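Local coordinates for protein triabin (Triatoma pallidipennis, PDB 1AVG) that inhibits thrombin by forming a non-covalent one-to-one complex, blocking thrombin-induced platelet aggregation and fibrin formation while barely suppressing its amidolytic activity, at residues L27-G32 / E121-V126. Residues are numbered along the deposited sequence; the frame is centred on the assembly and turned at random.
Sequences LAHGPG and EDRYLV. Unlike the reference sequence in segment 121-126: Arg123 (reference Asp).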
ATOM      1  N   LEU C  27     -11.905 -12.797 -13.071  1.00 15.86           N
ATOM      2  CA  LEU C  27     -11.596 -13.026 -11.672  1.00 20.14           C
ATOM      3  C   LEU C  27     -10.714 -14.264 -11.473  1.00 25.24           C
ATOM      4  O   LEU C  27     -11.159 -15.389 -11.688  1.00 27.69           O
ATOM      5  CB  LEU C  27     -12.920 -13.149 -10.909  1.00 11.23           C
ATOM      6  CG  LEU C  27     -13.055 -13.856  -9.567  1.00  7.33           C
ATOM      7  CD1 LEU C  27     -12.235 -13.183  -8.495  1.00  9.93           C
ATOM      8  CD2 LEU C  27     -14.517 -13.834  -9.190  1.00 14.65           C
ATOM      9  N   ALA C  28      -9.455 -14.046 -11.095  1.00 24.65           N
ATOM     10  CA  ALA C  28      -8.516 -15.140 -10.867  1.00 21.99           C
ATOM     11  C   ALA C  28      -8.343 -15.335  -9.379  1.00 22.92           C
ATOM     12  O   ALA C  28      -8.450 -14.386  -8.600  1.00 26.06           O
ATOM     13  CB  ALA C  28      -7.180 -14.840 -11.506  1.00 21.06           C
ATOM     14  N   HIS C  29      -8.073 -16.572  -8.983  1.00 25.25           N
ATOM     15  CA  HIS C  29      -7.893 -16.879  -7.567  1.00 28.55           C
ATOM     16  C   HIS C  29      -6.436 -16.916  -7.146  1.00 33.48           C
ATOM     17  O   HIS C  29      -6.117 -17.265  -6.015  1.00 38.38           O
ATOM     18  CB  HIS C  29      -8.598 -18.191  -7.205  1.00 21.99           C
ATOM     19  CG  HIS C  29     -10.081 -18.056  -7.071  1.00  8.25           C
ATOM     20  ND1 HIS C  29     -10.740 -18.245  -5.879  1.00 13.87           N
ATOM     21  CD2 HIS C  29     -11.034 -17.734  -7.979  1.00  8.88           C
ATOM     22  CE1 HIS C  29     -12.035 -18.050  -6.053  1.00 11.87           C
ATOM     23  NE2 HIS C  29     -12.238 -17.737  -7.320  1.00  5.44           N
ATOM     24  N   GLY C  30      -5.565 -16.518  -8.063  1.00 39.51           N
ATOM     25  CA  GLY C  30      -4.139 -16.503  -7.796  1.00 41.52           C
ATOM     26  C   GLY C  30      -3.413 -16.072  -9.051  1.00 43.88           C
ATOM     27  O   GLY C  30      -3.974 -16.173 -10.142  1.00 47.58           O
ATOM     28  N   PRO C  31      -2.169 -15.593  -8.935  1.00 45.49           N
ATOM     29  CA  PRO C  31      -1.396 -15.150 -10.099  1.00 49.64           C
ATOM     30  C   PRO C  31      -1.260 -16.238 -11.163  1.00 54.72           C
ATOM     31  O   PRO C  31      -1.635 -16.039 -12.322  1.00 57.62           O
ATOM     32  CB  PRO C  31      -0.037 -14.816  -9.489  1.00 49.00           C
ATOM     33  CG  PRO C  31      -0.392 -14.374  -8.093  1.00 48.18           C
ATOM     34  CD  PRO C  31      -1.407 -15.405  -7.689  1.00 46.68           C
ATOM     35  N   GLY C  32      -0.763 -17.398 -10.737  1.00 54.97           N
ATOM     36  CA  GLY C  32      -0.544 -18.515 -11.641  1.00 54.30           C
ATOM     37  C   GLY C  32      -1.740 -19.272 -12.185  1.00 52.92           C
ATOM     38  O   GLY C  32      -1.870 -19.412 -13.403  1.00 51.88           O
ATOM     39  N   GLU C 121     -19.464 -20.130   2.528  1.00 60.85           N
ATOM     40  CA  GLU C 121     -18.077 -19.964   2.099  1.00 54.62           C
ATOM     41  C   GLU C 121     -17.848 -18.494   1.723  1.00 46.75           C
ATOM     42  O   GLU C 121     -18.431 -17.992   0.761  1.00 43.52           O
ATOM     43  CB  GLU C 121     -17.773 -20.889   0.924  1.00 61.42           C
ATOM     44  CG  GLU C 121     -16.315 -21.299   0.822  1.00 70.65           C
ATOM     45  CD  GLU C 121     -16.038 -22.213  -0.360  1.00 80.67           C
ATOM     46  OE1 GLU C 121     -16.726 -23.254  -0.496  1.00 83.86           O
ATOM     47  OE2 GLU C 121     -15.123 -21.889  -1.151  1.00 85.94           O
ATOM     48  N   ASP C 122     -17.025 -17.807   2.512  1.00 40.52           N
ATOM     49  CA  ASP C 122     -16.745 -16.387   2.307  1.00 36.18           C
ATOM     50  C   ASP C 122     -15.313 -16.120   1.912  1.00 32.55           C
ATOM     51  O   ASP C 122     -14.379 -16.640   2.523  1.00 33.95           O
ATOM     52  CB  ASP C 122     -17.025 -15.593   3.583  1.00 42.32           C
ATOM     53  CG  ASP C 122     -18.430 -15.785   4.103  1.00 48.68           C
ATOM     54  OD1 ASP C 122     -18.790 -16.931   4.437  1.00 55.49           O
ATOM     55  OD2 ASP C 122     -19.167 -14.784   4.198  1.00 49.69           O
ATOM     56  N   ARG C 123     -15.134 -15.229   0.950  1.00 28.87           N
ATOM     57  CA  ARG C 123     -13.801 -14.896   0.498  1.00 26.45           C
ATOM     58  C   ARG C 123     -13.785 -13.535  -0.197  1.00 21.85           C
ATOM     59  O   ARG C 123     -14.709 -13.187  -0.934  1.00 22.23           O
ATOM     60  CB  ARG C 123     -13.293 -16.018  -0.415  1.00 33.26           C
ATOM     61  CG  ARG C 123     -11.838 -15.926  -0.843  1.00 47.82           C
ATOM     62  CD  ARG C 123     -11.410 -17.233  -1.505  1.00 62.16           C
ATOM     63  NE  ARG C 123     -10.191 -17.103  -2.305  1.00 69.93           N
ATOM     64  CZ  ARG C 123      -9.628 -18.105  -2.980  1.00 71.68           C
ATOM     65  NH1 ARG C 123     -10.168 -19.321  -2.957  1.00 70.21           N
ATOM     66  NH2 ARG C 123      -8.524 -17.892  -3.684  1.00 70.73           N
ATOM     67  N   TYR C 124     -12.776 -12.733   0.130  1.00 19.12           N
ATOM     68  CA  TYR C 124     -12.605 -11.409  -0.459  1.00 17.51           C
ATOM     69  C   TYR C 124     -11.931 -11.609  -1.809  1.00 17.38           C
ATOM     70  O   TYR C 124     -10.823 -12.141  -1.885  1.00 18.08           O
ATOM     71  CB  TYR C 124     -11.749 -10.521   0.455  1.00 19.37           C
ATOM     72  CG  TYR C 124     -12.385 -10.229   1.808  1.00 16.30           C
ATOM     73  CD1 TYR C 124     -13.318  -9.201   1.959  1.00  7.72           C
ATOM     74  CD2 TYR C 124     -12.060 -10.986   2.929  1.00 19.48           C
ATOM     75  CE1 TYR C 124     -13.912  -8.942   3.199  1.00 17.93           C
ATOM     76  CE2 TYR C 124     -12.643 -10.732   4.171  1.00 24.29           C
ATOM     77  CZ  TYR C 124     -13.569  -9.714   4.303  1.00 24.56           C
ATOM     78  OH  TYR C 124     -14.144  -9.481   5.540  1.00 28.81           O
ATOM     79  N   LEU C 125     -12.615 -11.202  -2.871  1.00 18.13           N
ATOM     80  CA  LEU C 125     -12.119 -11.375  -4.230  1.00 16.47           C
ATOM     81  C   LEU C 125     -11.948 -10.046  -4.952  1.00 15.53           C
ATOM     82  O   LEU C 125     -12.540  -9.039  -4.562  1.00 18.44           O
ATOM     83  CB  LEU C 125     -13.098 -12.249  -5.019  1.00 15.50           C
ATOM     84  CG  LEU C 125     -13.555 -13.574  -4.407  1.00 15.45           C
ATOM     85  CD1 LEU C 125     -14.743 -14.101  -5.202  1.00  8.85           C
ATOM     86  CD2 LEU C 125     -12.423 -14.577  -4.396  1.00 12.62           C
ATOM     87  N   VAL C 126     -11.150 -10.057  -6.018  1.00 12.06           N
ATOM     88  CA  VAL C 126     -10.893  -8.870  -6.818  1.00 12.22           C
ATOM     89  C   VAL C 126     -11.262  -9.113  -8.281  1.00 16.17           C
ATOM     90  O   VAL C 126     -10.621  -9.920  -8.960  1.00 18.73           O
ATOM     91  CB  VAL C 126      -9.408  -8.455  -6.736  1.00  8.02           C
ATOM     92  CG1 VAL C 126      -9.100  -7.380  -7.773  1.00  9.56           C
ATOM     93  CG2 VAL C 126      -9.085  -7.949  -5.352  1.00  2.71           C
TER
HETATM   94  O   HOH W   1      -8.356 -11.248  -9.957  1.00 13.71           O
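Leu27 and Leu125 belong to the tightly packed part of this contact, two buried side chains that cross at about a right angle. CD1 of Leu27 lies 3.7 Å from CB of Leu125, and Leu27 CD2 lies 4.0 Å from Leu125 CD1. With CG anti to the backbone N (chi1 158°), Leu27 extends across to strand 122-128, where its CD1 also comes to 3.7 Å from Val126 O. A branched aliphatic chain suits position 125, since the two methyls of Leu125 serve different neighbours: CD1 meets Leu27, and CD2 reaches on to His29, 3.9 Å from its CE1.

In the calycin fold of triabin one sheet curls into a barrel, and here its two outermost strands, 24-28 and 122-128, come together. The loose side is the edge at Ala28 and Val126. No direct hydrogen bond joins the two segments; a water stands between them instead, donating to Val126 O at 2.8 Å and accepting from Ala28 N, while the small Ala28 points its methyl away. The first strand keeps its backbone pairing on its other side, with Val54 and Ile56.

Beyond the leucines the close packing continues in His29 and Arg123. Arg123, in place of the reference aspartate, stretches from an anti first torsion (chi1 -172°) through an extended chain, bringing its guanidinium to the histidine. The planes stand 89° apart, with the ring's ND1 edge pointing at one guanidinium face, 3.1 Å from Arg123 CZ; the angles are poor for a hydrogen bond. Histidine fits here because its ring offers an apolar carbon, CE1, to leucine and a nitrogen, NE2, to Glu55, which is hydrogen-bonded to it; the ring also stacks with Tyr58. Such a carboxylate partner would probably favour a proton on NE2.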